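Local coordinates for protein dTDP-4-dehydrorhamnose 3-epimerase (Streptomyces niveus, PDB 2C0Z) that epimerises a dTDP-linked 4-keto-6-deoxy sugar at C3, working with a partner enzyme, NovU, on the way to the antibiotic novobiocin, at residues A[55-60]-A[140-145]; A[157-162]-A[180-185]; A[131-136]-A[165-170]. One frame throughout, in Å; residues are numbered along the deposited sequence.

How the contacts relate
The three contacts sample a cupin fold from its sheet to its outer loops. Contact 1 lies at the presumed substrate site, pairing strand 56-63 with strand 136-143 and holding the probable proton donor Tyr141. Contact 3 lies at the end of strand 126-132, which precedes strand 136-143 in the chain; its centre is 22 Å from that of contact 1, and its Trp166 side chain is about 8 Å from that of His128, a probable substrate ligand. Contact 2 is more peripheral, with the Leu162 side chain about 11 Å from that of His71, the probable proton acceptor. Contacts 2 and 3 touch directly, since Trp166 NE1 lies 2.9 Å from Pro157 O.

Contact 1 of 3, residues A[55-60]-A[140-145]; sequences AQANLS and CYLSSG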
loop_
_atom_site.group_PDB
_atom_site.type_symbol
_atom_site.label_atom_id
_atom_site.label_comp_id
_atom_site.label_asym_id
_atom_site.label_seq_id
_atom_site.Cartn_x
_atom_site.Cartn_y
_atom_site.Cartn_z
ATOM N N ALA A 55 -6.975 -5.901 -7.288
ATOM C CA ALA A 55 -6.398 -6.950 -8.103
ATOM C C ALA A 55 -4.876 -7.055 -7.962
ATOM O O ALA A 55 -4.291 -8.143 -8.057
ATOM C CB ALA A 55 -6.787 -6.702 -9.550
ATOM N N GLN A 56 -4.209 -5.924 -7.802
ATOM C CA GLN A 56 -2.753 -5.936 -7.695
ATOM C C GLN A 56 -2.306 -4.764 -6.843
ATOM O O GLN A 56 -2.941 -3.735 -6.820
ATOM C CB GLN A 56 -2.126 -5.890 -9.089
ATOM C CG GLN A 56 -0.686 -6.311 -9.194
ATOM C CD GLN A 56 -0.235 -6.481 -10.661
ATOM O OE1 GLN A 56 -0.833 -7.248 -11.450
ATOM N NE2 GLN A 56 0.813 -5.809 -11.011
ATOM N N ALA A 57 -1.205 -4.932 -6.114
ATOM C CA ALA A 57 -0.577 -3.826 -5.387
ATOM C C ALA A 57 0.862 -3.797 -5.842
ATOM O O ALA A 57 1.510 -4.848 -5.939
ATOM C CB ALA A 57 -0.673 -4.007 -3.879
ATOM N N ASN A 58 1.360 -2.603 -6.149
ATOM C CA ASN A 58 2.711 -2.401 -6.651
ATOM C C ASN A 58 3.423 -1.316 -5.874
ATOM O O ASN A 58 2.788 -0.477 -5.221
ATOM C CB ASN A 58 2.693 -1.976 -8.124
ATOM C CG ASN A 58 2.210 -3.091 -9.055
ATOM O OD1 ASN A 58 1.071 -3.129 -9.417
ATOM N ND2 ASN A 58 3.114 -3.925 -9.494
ATOM N N LEU A 59 4.748 -1.368 -5.944
ATOM C CA LEU A 59 5.633 -0.311 -5.441
ATOM C C LEU A 59 6.616 0.043 -6.527
ATOM O O LEU A 59 7.060 -0.808 -7.283
ATOM C CB LEU A 59 6.353 -0.719 -4.159
ATOM C CG LEU A 59 5.459 -0.815 -2.928
ATOM C CD1 LEU A 59 5.969 -1.831 -1.956
ATOM C CD2 LEU A 59 5.350 0.505 -2.253
ATOM N N SER A 60 6.941 1.324 -6.639
ATOM C CA SER A 60 8.041 1.739 -7.509
ATOM C C SER A 60 8.940 2.668 -6.734
ATOM O O SER A 60 8.467 3.457 -5.934
ATOM C CB SER A 60 7.517 2.380 -8.776
ATOM O OG SER A 60 6.896 3.586 -8.530
ATOM N N CYS A 140 3.254 3.759 -4.047
ATOM C CA CYS A 140 2.493 2.553 -3.835
ATOM C C CYS A 140 1.190 2.677 -4.609
ATOM O O CYS A 140 0.539 3.739 -4.567
ATOM C CB CYS A 140 2.222 2.369 -2.346
ATOM S SG CYS A 140 1.361 0.851 -1.940
ATOM N N TYR A 141 0.819 1.638 -5.340
ATOM C CA TYR A 141 -0.327 1.671 -6.237
ATOM C C TYR A 141 -1.212 0.487 -5.905
ATOM O O TYR A 141 -0.709 -0.629 -5.747
ATOM C CB TYR A 141 0.088 1.464 -7.735
ATOM C CG TYR A 141 1.252 2.219 -8.308
ATOM C CD1 TYR A 141 2.543 1.916 -7.926
ATOM C CD2 TYR A 141 1.064 3.173 -9.296
ATOM C CE1 TYR A 141 3.637 2.559 -8.485
ATOM C CE2 TYR A 141 2.153 3.831 -9.870
ATOM C CZ TYR A 141 3.431 3.519 -9.452
ATOM O OH TYR A 141 4.542 4.158 -9.989
ATOM N N LEU A 142 -2.508 0.721 -5.803
ATOM C CA LEU A 142 -3.507 -0.338 -5.785
ATOM C C LEU A 142 -4.278 -0.273 -7.099
ATOM O O LEU A 142 -4.737 0.813 -7.499
ATOM C CB LEU A 142 -4.445 -0.177 -4.609
ATOM C CG LEU A 142 -3.796 0.122 -3.251
ATOM C CD1 LEU A 142 -4.865 0.299 -2.178
ATOM C CD2 LEU A 142 -2.835 -0.967 -2.853
ATOM N N SER A 143 -4.366 -1.404 -7.788
ATOM C CA SER A 143 -4.965 -1.452 -9.135
ATOM C C SER A 143 -6.133 -2.418 -9.146
ATOM O O SER A 143 -6.087 -3.460 -8.502
ATOM C CB SER A 143 -3.930 -1.900 -10.176
ATOM O OG SER A 143 -2.835 -0.983 -10.284
ATOM N N SER A 144 -7.150 -2.079 -9.943
ATOM C CA SER A 144 -8.340 -2.910 -10.099
ATOM C C SER A 144 -8.193 -4.050 -11.097
ATOM O O SER A 144 -9.104 -4.846 -11.237
ATOM C CB SER A 144 -9.530 -2.041 -10.512
ATOM O OG SER A 144 -9.380 -1.603 -11.873
ATOM N N GLY A 145 -7.095 -4.117 -11.824
ATOM C CA GLY A 145 -6.814 -5.243 -12.703
ATOM C C GLY A 145 -5.369 -5.645 -12.638
ATOM O O GLY A 145 -4.494 -4.854 -12.257
HETATM O O HOH W 1 -1.037 -2.126 -8.573
#
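Asn58 and Tyr141 face each other as an antiparallel hydrogen-bonded pair, each backbone N donating to the other's O over 2.9 Å. Around them strands 56-60 and 140-143 run at 158°, with closest axes 4.7 Å apart. This middle of the pairing, with Tyr141, Asn58 and Ser60, is buried. The tyrosine ring stands on the face shared by Gln56, Asn58 and Ser143, with Asn58 O in plane at the ring edge. Tyr141 CG lies anti to the carbonyl carbon (chi1 -46°), and the ring thereby reaches along the strand until OH meets Ser60 OG at 2.8 Å in a hydrogen bond. On the reverse face apolar groups meet: Leu59 CD2 rests on Cys140 CB at 3.6 Å, and Ala57 CB sits more loosely against Leu142 CD2.

The other end opens to solvent on the side of partly exposed Ser144 and Gly145, although buried Ala55 still presses its CB on Ser144 C at 3.4 Å. There Ala55 and Gln56 both donate to Ser143 O, forming a classic beta bulge; the bond from Ala55 N, at 2.9 Å, lies in the carbonyl plane, while that from Gln56 N is longer and tilted 25° from it. Between these regions Gln56 NE2 donates to Asn58 OD1 on a lone pair at 3.1 Å. Ser143 OG bonds Lys81, Gln56 OE1 takes the backbone N of Tyr147, and Asn58 ND2 donates to Leu36 O of the second subunit, whose strand extends the sheet past 56-60. Gln56, Ala57 and Asn58 probably bind substrate, and Tyr141 is the probable proton donor. The arrangement is that of the RmlC-like cupin active site, built on an antiparallel sheet continuous across the dimer.

Contact 2 of 3, residues A[157-162]-A[180-185]; sequences PLDPEL and ALLLAE
Asp159 reaches across to the backbone of Leu183, the first residue of helix 183-188, and its side chain carries the contact. Followed outward, CB points toward 180-185, and with CG anti to the backbone N (chi1 176°) the carboxylate reaches Leu183. CG itself lies 3.7 Å from Leu183 CB. At the tip the two oxygens divide the work. OD1 accepts from Leu183 N at 2.8 Å, the donor coming from above the carboxylate plane, 52° out of it, and the same oxygen also lies against the CB atoms of Leu182 and Leu183. OD2 turns back to its own loop and uses its anti lone pair to take Leu162 N at 3.0 Å; a weak bond from Glu161 N joins it. One carboxylate thus fastens its own turn and the start of the helix together, and these bonds fix its rotation.

A water widens the grip: it donates to Asp159 OD1 and to Glu161 OE1 while accepting from Ala184 N, 3.0 Å away. The two carboxylates that share this water lie at the amino end of a helix, where the helix dipole would probably ease their negative charge. Apolar contacts flank them on the buried side: Leu183 CD2 approaches Leu162 CD2 at 4.1 Å, the two side chains crossing at about a right angle, and Leu97 and Tyr104 pack on Leu183 from elsewhere in the chain. On the more exposed side, Pro160 CD touches Leu182 CD2 at 3.9 Å. Within the helix segment, Glu185 OE1 accepts from Leu182 N, the N-cap residue, so the helix start is held from both segments. The loop side, where OD2 accepts from the backbone N three residues on, is an Asx motif.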
loop_
_atom_site.group_PDB
_atom_site.type_symbol
_atom_site.label_atom_id
_atom_site.label_comp_id
_atom_site.label_asym_id
_atom_site.label_seq_id
_atom_site.Cartn_x
_atom_site.Cartn_y
_atom_site.Cartn_z
ATOM N N PRO A 157 5.665 11.127 -22.665
ATOM C CA PRO A 157 5.464 12.117 -21.593
ATOM C C PRO A 157 5.910 13.538 -21.940
ATOM O O PRO A 157 5.522 14.475 -21.246
ATOM C CB PRO A 157 6.281 11.537 -20.430
ATOM C CG PRO A 157 7.298 10.723 -21.048
ATOM C CD PRO A 157 6.706 10.135 -22.321
ATOM N N LEU A 158 6.675 13.703 -23.027
ATOM C CA LEU A 158 7.020 15.029 -23.524
ATOM C C LEU A 158 6.149 15.441 -24.722
ATOM O O LEU A 158 6.486 16.381 -25.457
ATOM C CB LEU A 158 8.522 15.093 -23.872
ATOM C CG LEU A 158 9.482 14.639 -22.771
ATOM C CD1 LEU A 158 10.939 14.857 -23.243
ATOM C CD2 LEU A 158 9.254 15.343 -21.499
ATOM N N ASP A 159 4.993 14.795 -24.882
ATOM C CA ASP A 159 4.033 15.134 -25.937
ATOM C C ASP A 159 3.744 16.653 -25.973
ATOM O O ASP A 159 3.545 17.276 -24.923
ATOM C CB ASP A 159 2.715 14.407 -25.709
ATOM C CG ASP A 159 1.689 14.804 -26.712
ATOM O OD1 ASP A 159 1.718 14.220 -27.809
ATOM O OD2 ASP A 159 0.864 15.733 -26.515
ATOM N N PRO A 160 3.713 17.255 -27.168
ATOM C CA PRO A 160 3.512 18.706 -27.284
ATOM C C PRO A 160 2.081 19.257 -27.064
ATOM O O PRO A 160 1.954 20.458 -26.761
ATOM C CB PRO A 160 3.982 18.995 -28.718
ATOM C CG PRO A 160 3.683 17.763 -29.446
ATOM C CD PRO A 160 3.945 16.615 -28.475
ATOM N N GLU A 161 1.047 18.457 -27.273
ATOM C CA GLU A 161 -0.319 18.866 -26.932
ATOM C C GLU A 161 -0.469 18.943 -25.418
ATOM O O GLU A 161 -1.106 19.863 -24.898
ATOM C CB GLU A 161 -1.375 17.903 -27.502
ATOM C CG GLU A 161 -1.594 17.946 -28.995
ATOM C CD GLU A 161 -2.675 16.986 -29.423
ATOM O OE1 GLU A 161 -2.377 15.788 -29.600
ATOM O OE2 GLU A 161 -3.835 17.424 -29.600
ATOM N N LEU A 162 0.091 17.964 -24.700
ATOM C CA LEU A 162 0.026 17.975 -23.245
ATOM C C LEU A 162 0.965 19.027 -22.668
ATOM O O LEU A 162 0.578 19.776 -21.780
ATOM C CB LEU A 162 0.365 16.575 -22.691
ATOM C CG LEU A 162 -0.494 15.418 -23.213
ATOM C CD1 LEU A 162 0.009 14.100 -22.667
ATOM C CD2 LEU A 162 -1.979 15.578 -22.858
ATOM N N ALA A 180 7.611 6.062 -27.067
ATOM C CA ALA A 180 6.156 6.057 -27.110
ATOM C C ALA A 180 5.608 7.060 -28.120
ATOM O O ALA A 180 6.236 8.080 -28.401
ATOM C CB ALA A 180 5.609 6.398 -25.752
ATOM N N LEU A 181 4.417 6.743 -28.613
ATOM C CA LEU A 181 3.710 7.590 -29.565
ATOM C C LEU A 181 3.333 8.911 -28.947
ATOM O O LEU A 181 2.997 8.999 -27.763
ATOM C CB LEU A 181 2.427 6.917 -30.026
ATOM C CG LEU A 181 2.527 5.665 -30.895
ATOM C CD1 LEU A 181 1.184 5.337 -31.469
ATOM C CD2 LEU A 181 3.513 5.817 -31.944
ATOM N N LEU A 182 3.374 9.951 -29.763
ATOM C CA LEU A 182 2.665 11.192 -29.446
ATOM C C LEU A 182 1.185 10.932 -29.266
ATOM O O LEU A 182 0.625 9.995 -29.826
ATOM C CB LEU A 182 2.863 12.219 -30.531
ATOM C CG LEU A 182 4.308 12.595 -30.785
ATOM C CD1 LEU A 182 4.325 13.733 -31.795
ATOM C CD2 LEU A 182 4.991 13.001 -29.516
ATOM N N LEU A 183 0.546 11.786 -28.469
ATOM C CA LEU A 183 -0.890 11.681 -28.240
ATOM C C LEU A 183 -1.684 11.612 -29.569
ATOM O O LEU A 183 -2.521 10.757 -29.734
ATOM C CB LEU A 183 -1.378 12.848 -27.372
ATOM C CG LEU A 183 -2.870 12.847 -27.033
ATOM C CD1 LEU A 183 -3.158 11.700 -26.075
ATOM C CD2 LEU A 183 -3.290 14.177 -26.455
ATOM N N ALA A 184 -1.376 12.511 -30.494
ATOM C CA ALA A 184 -2.077 12.579 -31.772
ATOM C C ALA A 184 -1.797 11.351 -32.636
ATOM O O ALA A 184 -2.686 10.910 -33.385
ATOM C CB ALA A 184 -1.683 13.853 -32.520
ATOM N N GLU A 185 -0.584 10.792 -32.510
ATOM C CA GLU A 185 -0.249 9.555 -33.213
ATOM C C GLU A 185 -1.063 8.370 -32.681
ATOM O O GLU A 185 -1.534 7.529 -33.440
ATOM C CB GLU A 185 1.257 9.276 -33.151
ATOM C CG GLU A 185 2.098 10.278 -33.894
ATOM C CD GLU A 185 3.582 10.149 -33.611
ATOM O OE1 GLU A 185 3.988 9.470 -32.621
ATOM O OE2 GLU A 185 4.364 10.750 -34.384
HETATM O O HOH W 2 0.230 14.973 -29.944
#

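Contact 3 of 3, residues A[131-136]-A[165-170]; sequences CAISDE and DWPTGT
Cys131, at the end of strand 126-132, comes closest in backbone to Trp166, their CA atoms 6.6 Å apart, and no direct hydrogen bond joins the two segments. The strand meets an irregular loop in which Pro167 is the centre of an inverse gamma turn, followed by an ST turn where Thr168 OG1 accepts from Thr170 N. A water links the backbones instead, donating to Ala132 O at 3.0 Å and to Pro167 O at 2.8 Å.

Cys131 carries most of the contact, meeting Trp166, Pro167 and Thr168. Its CB lies obliquely off the Trp166 ring, 3.7 Å from CE3, and 4.0 Å from Pro167 CD. SG, placed anti to the backbone N (chi1 -177°), extends past the proline to meet Thr168 CG2 at 3.8 Å. Ile133 adds a lighter touch, its CG1 reaching Pro167 CG at 4.2 Å. The indole also touches Val67 and Ile70 of strand 67-73 and Phe91 and Val93 of strand 89-96.

Since the direct side-chain contacts here are apolar, cohesion between loop and strand rests on burial and van der Waals fit, apart from one water bridge between backbone carbonyls. The buried indole fits the same chemistry, set among apolar side chains with its polar NE1 satisfied by Pro157 O.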
loop_
_atom_site.group_PDB
_atom_site.type_symbol
_atom_site.label_atom_id
_atom_site.label_comp_id
_atom_site.label_asym_id
_atom_site.label_seq_id
_atom_site.Cartn_x
_atom_site.Cartn_y
_atom_site.Cartn_z
ATOM N N CYS A 131 6.987 12.372 -11.899
ATOM C CA CYS A 131 8.392 12.766 -11.833
ATOM C C CYS A 131 8.802 12.726 -10.353
ATOM O O CYS A 131 8.179 13.389 -9.552
ATOM C CB CYS A 131 8.537 14.195 -12.338
ATOM S SG CYS A 131 10.232 14.749 -12.391
ATOM N N ALA A 132 9.870 12.025 -9.999
ATOM C CA ALA A 132 10.427 12.082 -8.655
ATOM C C ALA A 132 11.068 13.445 -8.394
ATOM O O ALA A 132 11.926 13.872 -9.159
ATOM C CB ALA A 132 11.451 10.985 -8.460
ATOM N N ILE A 133 10.645 14.107 -7.321
ATOM C CA ILE A 133 11.165 15.399 -6.894
ATOM C C ILE A 133 12.305 15.187 -5.907
ATOM O O ILE A 133 13.352 15.876 -5.958
ATOM C CB ILE A 133 10.039 16.224 -6.206
ATOM C CG1 ILE A 133 8.933 16.609 -7.176
ATOM C CG2 ILE A 133 10.623 17.455 -5.519
ATOM C CD1 ILE A 133 7.647 17.096 -6.430
ATOM N N SER A 134 12.116 14.233 -5.005
ATOM C CA SER A 134 13.138 13.911 -4.020
ATOM C C SER A 134 14.225 13.111 -4.661
ATOM O O SER A 134 14.089 12.598 -5.750
ATOM C CB SER A 134 12.555 13.143 -2.838
ATOM O OG SER A 134 11.785 12.040 -3.249
ATOM N N ASP A 135 15.347 12.994 -3.981
ATOM C CA ASP A 135 16.471 12.304 -4.573
ATOM C C ASP A 135 16.034 10.904 -5.011
ATOM O O ASP A 135 16.408 10.440 -6.087
ATOM C CB ASP A 135 17.636 12.251 -3.580
ATOM C CG ASP A 135 18.329 13.609 -3.428
ATOM O OD1 ASP A 135 18.202 14.486 -4.331
ATOM O OD2 ASP A 135 18.994 13.879 -2.415
ATOM N N GLU A 136 15.251 10.246 -4.178
ATOM C CA GLU A 136 14.532 9.021 -4.570
ATOM C C GLU A 136 13.127 9.129 -4.028
ATOM O O GLU A 136 12.942 9.772 -3.010
ATOM C CB GLU A 136 15.177 7.769 -4.015
ATOM C CG GLU A 136 16.622 7.560 -4.507
ATOM C CD GLU A 136 17.131 6.124 -4.395
ATOM O OE1 GLU A 136 16.546 5.319 -3.622
ATOM O OE2 GLU A 136 18.145 5.803 -5.097
ATOM N N ASP A 165 4.414 20.266 -17.488
ATOM C CA ASP A 165 5.461 21.036 -16.813
ATOM C C ASP A 165 6.184 20.173 -15.765
ATOM O O ASP A 165 6.039 20.392 -14.569
ATOM C CB ASP A 165 4.833 22.281 -16.130
ATOM C CG ASP A 165 4.057 23.199 -17.108
ATOM O OD1 ASP A 165 4.660 23.679 -18.112
ATOM O OD2 ASP A 165 2.842 23.498 -16.940
ATOM N N TRP A 166 6.942 19.190 -16.233
ATOM C CA TRP A 166 7.726 18.317 -15.349
ATOM C C TRP A 166 8.746 19.146 -14.593
ATOM O O TRP A 166 9.474 19.917 -15.223
ATOM C CB TRP A 166 8.454 17.258 -16.174
ATOM C CG TRP A 166 7.556 16.347 -16.942
ATOM C CD1 TRP A 166 7.462 16.263 -18.293
ATOM C CD2 TRP A 166 6.625 15.368 -16.416
ATOM N NE1 TRP A 166 6.526 15.321 -18.657
ATOM C CE2 TRP A 166 6.007 14.741 -17.530
ATOM C CE3 TRP A 166 6.254 14.959 -15.133
ATOM C CZ2 TRP A 166 5.035 13.730 -17.392
ATOM C CZ3 TRP A 166 5.293 13.933 -15.001
ATOM C CH2 TRP A 166 4.678 13.361 -16.126
ATOM N N PRO A 167 8.816 18.987 -13.278
ATOM C CA PRO A 167 9.750 19.781 -12.452
ATOM C C PRO A 167 11.163 19.209 -12.486
ATOM O O PRO A 167 11.707 18.795 -11.453
ATOM C CB PRO A 167 9.133 19.678 -11.056
ATOM C CG PRO A 167 8.533 18.316 -11.024
ATOM C CD PRO A 167 7.978 18.108 -12.438
ATOM N N THR A 168 11.721 19.122 -13.685
ATOM C CA THR A 168 13.120 18.789 -13.901
ATOM C C THR A 168 13.515 19.342 -15.254
ATOM O O THR A 168 12.689 19.418 -16.179
ATOM C CB THR A 168 13.372 17.267 -13.825
ATOM O OG1 THR A 168 14.738 16.974 -14.163
ATOM C CG2 THR A 168 12.560 16.493 -14.856
ATOM N N GLY A 169 14.771 19.765 -15.343
ATOM C CA GLY A 169 15.324 20.262 -16.588
ATOM C C GLY A 169 15.751 19.115 -17.479
ATOM O O GLY A 169 15.708 19.225 -18.696
ATOM N N THR A 170 16.160 18.013 -16.858
ATOM C CA THR A 170 16.671 16.840 -17.566
ATOM C C THR A 170 15.867 15.590 -17.187
ATOM O O THR A 170 16.311 14.798 -16.333
ATOM C CB THR A 170 18.185 16.642 -17.222
HETATM O O HOH W 3 12.852 16.429 -10.373
#